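Local coordinates for protein gamma-glutamyltransferase 1 Threonine peptidase. MEROPS family T03 (Pseudomonas nitroreducens, PDB 7D9E) that probably transfers gamma-glutamyl groups between substrates as an N-terminal-nucleophile enzyme of peptidase family T03, with a use in theanine synthesis, at residues Asp36-Lys41 with Thr159-Ala164; Ala125-Thr130 with Val243-Lys248. All blocks are in the same frame, centred on the assembly; numbering follows the deposited sequence.

Contact 1. Residues Asp36-Lys41 with Thr159-Ala164; sequences DQYGAK and TGFKVA
Y38, in the first turn of helix 37-48, carries this contact by reaching F161 and K162 of the short strand 161-162. In front of it, D36 is the N-cap: its OD1 accepts from G39 N at 2.8 Å, nearly straight at 174°, while OD2 lies in the plane of the Y38 ring at its edge and also bonds to T67 OG1. Q37 lays its CG over the centre of one Y38 ring face. The opposite face takes F161 CB, 3.8 Å from Y38 CE2 and shifted toward the rim. With F161 CG set between its backbone N and carbonyl carbon (chi1 70°), the phenyl ring turns its edge to the Y38 face, an offset edge-to-face pair with centroids 6.0 Å apart. At the tip, Y38 OH accepts from K162 N at 3.0 Å and brushes K162 CB at 3.3 Å; the lysine chain then runs away, extended. Replacing Y38 by an alanine would probably leave K162 N without this acceptor and strip F161 CB of its ring cover. Y156 also meets the Y38 ring, and T63 and T67 of helix 53-67 touch its side chain. The arrangement is characteristic of an aspartate-capped helix start, its tyrosine joined through ring packing and a backbone bond to strand 161-162, which pairs antiparallel with strand 196-197.

Contact 2. Residues Ala125-Thr130 with Val243-Lys248; sequences AGVPGT and VDYQAK
Y245 packs against V127, P128 and G129, with the P128 carbonyl over one face of its ring. Its CB starts 4.1 Å from V127 CG1, and CG, anti to the backbone N (chi1 -174°), sends the ring along the loop. The valine and tyrosine side chains run antiparallel past one another, and V127 CG1 lies at a like distance from Y245 CD1. Over the ring centre hangs P128 O, 4.0 Å above the plane and 4.1 Å from Y245 CG; this carbonyl bonds to Y218 OH. Further out, CE1 approaches V127 O, while G129 CA sits 3.5 Å from both Y245 CE2 and Y245 CZ. At the tip, Y245 OH is again 3.5 Å from G129 CA, and a beta carbon on that glycine would be likely to run into the hydroxyl. The OH itself is satisfied by R94 O, a hydrogen bond that probably helps hold the outer end of the buried ring. The contact thus lies where helix 239-244 gives way to strand 248-257, against the loop that leads into helix 130-141; Y93 of strand 87-93 and I96 also touch the Y245 side chain, and R69 of the other chain packs on it.

How the contacts relate
The four segments alternate along the chain, 36-41, 125-130, 159-164, 243-248, so the two contacts interlock in sequence although their centres are 27 Å apart and their nearest atoms about 14 Å. Contact 1 lies toward the periphery, among helices 37-48, 53-67 and 146-159. Contact 2 is nearer the centre of the chain, beside strands 87-93 and 248-257 of the antiparallel sheet. Helices 130-141 and 146-159 follow one another between 125-130 and 159-164, leading from the inner contact to the outer. Both contacts touch the other chain, and the side chain of Y245 in contact 2 is about 12 Å from a bound DON, so this tyrosine does not touch the ligand.

Contact 1. Residues Asp36-Lys41 with Thr159-Ala164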
ATOM      1  N   ASP A  36      -0.554   1.827  14.498  1.00 17.41           N
ATOM      2  CA  ASP A  36      -0.483   2.601  15.728  1.00 17.93           C
ATOM      3  C   ASP A  36      -1.247   1.892  16.835  1.00 17.38           C
ATOM      4  O   ASP A  36      -1.908   0.871  16.613  1.00 17.59           O
ATOM      5  CB  ASP A  36      -0.907   4.070  15.552  1.00 17.07           C
ATOM      6  CG  ASP A  36      -2.415   4.274  15.378  1.00 18.81           C
ATOM      7  OD1 ASP A  36      -3.220   3.366  15.707  1.00 17.91           O
ATOM      8  OD2 ASP A  36      -2.803   5.388  14.949  1.00 18.85           O
ATOM      9  N   GLN A  37      -1.129   2.448  18.038  1.00 17.38           N
ATOM     10  CA  GLN A  37      -1.687   1.818  19.228  1.00 18.96           C
ATOM     11  C   GLN A  37      -3.209   1.819  19.215  1.00 20.53           C
ATOM     12  O   GLN A  37      -3.833   0.964  19.847  1.00 20.58           O
ATOM     13  CB  GLN A  37      -1.203   2.535  20.484  1.00 20.27           C
ATOM     14  CG  GLN A  37      -1.627   4.002  20.522  1.00 22.99           C
ATOM     15  CD  GLN A  37      -1.174   4.713  21.765  1.00 34.82           C
ATOM     16  OE1 GLN A  37      -0.483   5.733  21.690  1.00 32.64           O
ATOM     17  NE2 GLN A  37      -1.610   4.232  22.911  1.00 32.72           N
ATOM     18  N   TYR A  38      -3.814   2.787  18.530  1.00 18.37           N
ATOM     19  CA  TYR A  38      -5.270   2.918  18.509  1.00 18.56           C
ATOM     20  C   TYR A  38      -5.914   1.893  17.599  1.00 17.52           C
ATOM     21  O   TYR A  38      -6.905   1.263  17.981  1.00 20.69           O
ATOM     22  CB  TYR A  38      -5.609   4.336  18.063  1.00 18.07           C
ATOM     23  CG  TYR A  38      -4.934   5.378  18.927  1.00 17.76           C
ATOM     24  CD1 TYR A  38      -5.286   5.518  20.264  1.00 18.70           C
ATOM     25  CD2 TYR A  38      -3.929   6.197  18.418  1.00 19.62           C
ATOM     26  CE1 TYR A  38      -4.671   6.475  21.071  1.00 22.69           C
ATOM     27  CE2 TYR A  38      -3.297   7.137  19.226  1.00 20.16           C
ATOM     28  CZ  TYR A  38      -3.681   7.267  20.544  1.00 20.72           C
ATOM     29  OH  TYR A  38      -3.086   8.207  21.369  1.00 25.50           O
ATOM     30  N   GLY A  39      -5.357   1.686  16.407  1.00 17.33           N
ATOM     31  CA  GLY A  39      -5.854   0.616  15.562  1.00 18.26           C
ATOM     32  C   GLY A  39      -5.715  -0.743  16.219  1.00 21.76           C
ATOM     33  O   GLY A  39      -6.598  -1.599  16.096  1.00 19.28           O
ATOM     34  N   ALA A  40      -4.600  -0.959  16.924  1.00 18.14           N
ATOM     35  CA  ALA A  40      -4.383  -2.221  17.621  1.00 19.41           C
ATOM     36  C   ALA A  40      -5.418  -2.425  18.721  1.00 21.46           C
ATOM     37  O   ALA A  40      -6.012  -3.507  18.833  1.00 22.00           O
ATOM     38  CB  ALA A  40      -2.967  -2.270  18.197  1.00 20.67           C
ATOM     39  N   LYS A  41      -5.634  -1.399  19.554  1.00 21.35           N
ATOM     40  CA  LYS A  41      -6.582  -1.520  20.658  1.00 20.42           C
ATOM     41  C   LYS A  41      -7.983  -1.818  20.143  1.00 22.90           C
ATOM     42  O   LYS A  41      -8.694  -2.669  20.697  1.00 25.27           O
ATOM     43  CB  LYS A  41      -6.596  -0.214  21.471  1.00 23.60           C
ATOM     44  CG  LYS A  41      -7.646  -0.175  22.582  1.00 29.10           C
ATOM     45  CD  LYS A  41      -7.659   1.155  23.323  1.00 35.32           C
ATOM     46  N   THR A 159     -13.140  12.932  20.906  1.00 23.49           N
ATOM     47  CA  THR A 159     -12.401  13.211  22.131  1.00 23.17           C
ATOM     48  C   THR A 159     -10.892  13.142  21.967  1.00 23.12           C
ATOM     49  O   THR A 159     -10.172  13.508  22.905  1.00 26.13           O
ATOM     50  CB  THR A 159     -12.843  12.281  23.276  1.00 24.35           C
ATOM     51  OG1 THR A 159     -12.684  10.912  22.903  1.00 28.08           O
ATOM     52  CG2 THR A 159     -14.309  12.525  23.623  1.00 29.41           C
ATOM     53  N   GLY A 160     -10.399  12.681  20.829  1.00 20.46           N
ATOM     54  CA  GLY A 160      -9.037  12.921  20.400  1.00 19.43           C
ATOM     55  C   GLY A 160      -8.148  11.689  20.496  1.00 21.47           C
ATOM     56  O   GLY A 160      -8.511  10.644  21.042  1.00 20.35           O
ATOM     57  N   PHE A 161      -6.963  11.838  19.904  1.00 19.21           N
ATOM     58  CA  PHE A 161      -5.865  10.891  20.047  1.00 19.80           C
ATOM     59  C   PHE A 161      -4.575  11.705  20.167  1.00 19.77           C
ATOM     60  O   PHE A 161      -4.538  12.886  19.815  1.00 19.17           O
ATOM     61  CB  PHE A 161      -5.769   9.945  18.836  1.00 18.54           C
ATOM     62  CG  PHE A 161      -5.301  10.629  17.595  1.00 18.63           C
ATOM     63  CD1 PHE A 161      -6.189  11.333  16.801  1.00 17.74           C
ATOM     64  CD2 PHE A 161      -3.967  10.588  17.230  1.00 17.75           C
ATOM     65  CE1 PHE A 161      -5.754  11.974  15.671  1.00 17.36           C
ATOM     66  CE2 PHE A 161      -3.530  11.239  16.120  1.00 17.60           C
ATOM     67  CZ  PHE A 161      -4.419  11.943  15.337  1.00 18.36           C
ATOM     68  N   LYS A 162      -3.516  11.066  20.664  1.00 20.14           N
ATOM     69  CA  LYS A 162      -2.230  11.719  20.889  1.00 19.05           C
ATOM     70  C   LYS A 162      -1.376  11.656  19.623  1.00 17.59           C
ATOM     71  O   LYS A 162      -1.070  10.560  19.124  1.00 19.85           O
ATOM     72  CB  LYS A 162      -1.525  11.063  22.078  1.00 21.92           C
ATOM     73  CG  LYS A 162      -0.201  11.680  22.459  1.00 20.18           C
ATOM     74  CD  LYS A 162       0.349  11.061  23.751  1.00 25.77           C
ATOM     75  CE  LYS A 162       1.584  11.809  24.227  1.00 40.69           C
ATOM     76  NZ  LYS A 162       2.477  10.958  25.070  1.00 60.67           N
ATOM     77  N   VAL A 163      -1.004  12.836  19.110  1.00 19.92           N
ATOM     78  CA  VAL A 163      -0.195  12.939  17.893  1.00 17.63           C
ATOM     79  C   VAL A 163       1.217  12.425  18.163  1.00 19.22           C
ATOM     80  O   VAL A 163       1.846  12.774  19.169  1.00 20.93           O
ATOM     81  CB  VAL A 163      -0.181  14.393  17.404  1.00 19.59           C
ATOM     82  CG1 VAL A 163       0.827  14.593  16.278  1.00 19.89           C
ATOM     83  CG2 VAL A 163      -1.572  14.791  16.935  1.00 20.64           C
ATOM     84  N   ALA A 164       1.728  11.601  17.254  1.00 17.05           N
ATOM     85  CA  ALA A 164       3.053  11.013  17.349  1.00 19.18           C
ATOM     86  C   ALA A 164       4.134  11.929  16.774  1.00 20.30           C
ATOM     87  O   ALA A 164       3.877  12.767  15.906  1.00 18.00           O
ATOM     88  CB  ALA A 164       3.050   9.686  16.581  1.00 19.11           C
TER

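Contact 2. Residues Ala125-Thr130 with Val243-Lys248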
ATOM      1  N   ALA A 125      -6.964  14.484  -7.136  1.00 19.45           N
ATOM      2  CA  ALA A 125      -7.725  13.444  -6.465  1.00 18.56           C
ATOM      3  C   ALA A 125      -8.422  12.489  -7.427  1.00 17.57           C
ATOM      4  O   ALA A 125      -9.057  12.916  -8.403  1.00 20.11           O
ATOM      5  CB  ALA A 125      -8.772  14.073  -5.546  1.00 21.57           C
ATOM      6  N   GLY A 126      -8.315  11.197  -7.131  1.00 18.12           N
ATOM      7  CA  GLY A 126      -9.221  10.222  -7.694  1.00 18.01           C
ATOM      8  C   GLY A 126     -10.484  10.087  -6.858  1.00 20.74           C
ATOM      9  O   GLY A 126     -10.557  10.563  -5.726  1.00 17.91           O
ATOM     10  N   VAL A 127     -11.488   9.423  -7.429  1.00 18.30           N
ATOM     11  CA  VAL A 127     -12.748   9.211  -6.724  1.00 18.77           C
ATOM     12  C   VAL A 127     -12.499   8.255  -5.557  1.00 16.66           C
ATOM     13  O   VAL A 127     -12.020   7.132  -5.792  1.00 18.47           O
ATOM     14  CB  VAL A 127     -13.821   8.654  -7.670  1.00 20.07           C
ATOM     15  CG1 VAL A 127     -15.106   8.449  -6.899  1.00 22.01           C
ATOM     16  CG2 VAL A 127     -14.016   9.578  -8.885  1.00 22.21           C
ATOM     17  N   PRO A 128     -12.789   8.635  -4.306  1.00 17.25           N
ATOM     18  CA  PRO A 128     -12.409   7.768  -3.170  1.00 16.90           C
ATOM     19  C   PRO A 128     -13.176   6.452  -3.145  1.00 19.29           C
ATOM     20  O   PRO A 128     -14.379   6.416  -3.400  1.00 20.61           O
ATOM     21  CB  PRO A 128     -12.763   8.614  -1.943  1.00 18.58           C
ATOM     22  CG  PRO A 128     -12.697  10.046  -2.414  1.00 19.45           C
ATOM     23  CD  PRO A 128     -13.226   9.976  -3.847  1.00 16.44           C
ATOM     24  N   GLY A 129     -12.472   5.386  -2.751  1.00 17.63           N
ATOM     25  CA  GLY A 129     -13.059   4.059  -2.668  1.00 17.81           C
ATOM     26  C   GLY A 129     -13.209   3.460  -1.285  1.00 16.79           C
ATOM     27  O   GLY A 129     -13.933   2.485  -1.114  1.00 17.89           O
ATOM     28  N   THR A 130     -12.547   4.023  -0.274  1.00 17.11           N
ATOM     29  CA  THR A 130     -12.439   3.329   1.006  1.00 17.55           C
ATOM     30  C   THR A 130     -13.791   3.005   1.643  1.00 18.20           C
ATOM     31  O   THR A 130     -14.016   1.872   2.081  1.00 17.76           O
ATOM     32  CB  THR A 130     -11.549   4.126   1.944  1.00 15.63           C
ATOM     33  OG1 THR A 130     -10.251   4.145   1.361  1.00 16.30           O
ATOM     34  CG2 THR A 130     -11.495   3.474   3.294  1.00 18.48           C
ATOM     35  N   VAL A 243     -21.681   8.448  -7.558  1.00 23.10           N
ATOM     36  CA  VAL A 243     -22.729   7.432  -7.635  1.00 26.10           C
ATOM     37  C   VAL A 243     -22.278   6.250  -8.485  1.00 27.33           C
ATOM     38  O   VAL A 243     -22.760   5.129  -8.292  1.00 31.34           O
ATOM     39  CB  VAL A 243     -24.079   8.001  -8.128  1.00 30.49           C
ATOM     40  CG1 VAL A 243     -24.561   9.112  -7.205  1.00 32.70           C
ATOM     41  CG2 VAL A 243     -23.970   8.449  -9.560  1.00 35.61           C
ATOM     42  N   ASP A 244     -21.341   6.454  -9.405  1.00 24.76           N
ATOM     43  CA  ASP A 244     -20.879   5.370 -10.263  1.00 27.32           C
ATOM     44  C   ASP A 244     -19.743   4.550  -9.651  1.00 25.72           C
ATOM     45  O   ASP A 244     -19.411   3.491 -10.202  1.00 27.06           O
ATOM     46  CB  ASP A 244     -20.462   5.901 -11.643  1.00 30.93           C
ATOM     47  CG  ASP A 244     -21.655   6.327 -12.496  1.00 36.49           C
ATOM     48  OD1 ASP A 244     -22.808   6.146 -12.049  1.00 42.04           O
ATOM     49  OD2 ASP A 244     -21.447   6.849 -13.613  1.00 42.86           O
ATOM     50  N   TYR A 245     -19.158   4.987  -8.528  1.00 22.37           N
ATOM     51  CA  TYR A 245     -18.033   4.256  -7.956  1.00 22.40           C
ATOM     52  C   TYR A 245     -18.455   2.854  -7.512  1.00 21.86           C
ATOM     53  O   TYR A 245     -19.464   2.682  -6.822  1.00 23.64           O
ATOM     54  CB  TYR A 245     -17.409   5.000  -6.762  1.00 20.05           C
ATOM     55  CG  TYR A 245     -16.169   4.234  -6.346  1.00 20.25           C
ATOM     56  CD1 TYR A 245     -14.983   4.377  -7.038  1.00 20.90           C
ATOM     57  CD2 TYR A 245     -16.234   3.253  -5.362  1.00 18.82           C
ATOM     58  CE1 TYR A 245     -13.867   3.603  -6.711  1.00 20.32           C
ATOM     59  CE2 TYR A 245     -15.142   2.479  -5.051  1.00 19.01           C
ATOM     60  CZ  TYR A 245     -13.971   2.658  -5.729  1.00 19.66           C
ATOM     61  OH  TYR A 245     -12.881   1.856  -5.413  1.00 19.20           O
ATOM     62  N   GLN A 246     -17.648   1.852  -7.868  1.00 21.54           N
ATOM     63  CA  GLN A 246     -17.859   0.490  -7.400  1.00 22.37           C
ATOM     64  C   GLN A 246     -16.515  -0.091  -6.971  1.00 20.60           C
ATOM     65  O   GLN A 246     -15.520   0.033  -7.688  1.00 22.59           O
ATOM     66  CB  GLN A 246     -18.459  -0.383  -8.508  1.00 22.85           C
ATOM     67  CG  GLN A 246     -19.864   0.028  -8.872  1.00 27.21           C
ATOM     68  N   ALA A 247     -16.485  -0.718  -5.807  1.00 21.55           N
ATOM     69  CA  ALA A 247     -15.371  -1.597  -5.496  1.00 18.42           C
ATOM     70  C   ALA A 247     -15.563  -2.892  -6.280  1.00 21.12           C
ATOM     71  O   ALA A 247     -16.673  -3.236  -6.696  1.00 24.79           O
ATOM     72  CB  ALA A 247     -15.317  -1.879  -4.005  1.00 21.81           C
ATOM     73  N   LYS A 248     -14.464  -3.610  -6.491  1.00 20.43           N
ATOM     74  CA  LYS A 248     -14.518  -4.813  -7.310  1.00 19.80           C
ATOM     75  C   LYS A 248     -13.855  -5.971  -6.592  1.00 17.96           C
ATOM     76  O   LYS A 248     -12.708  -5.859  -6.157  1.00 19.36           O
ATOM     77  CB  LYS A 248     -13.791  -4.583  -8.644  1.00 22.47           C
ATOM     78  CG  LYS A 248     -14.486  -3.560  -9.544  1.00 30.38           C
ATOM     79  CD  LYS A 248     -13.691  -3.308 -10.819  1.00 32.95           C
TER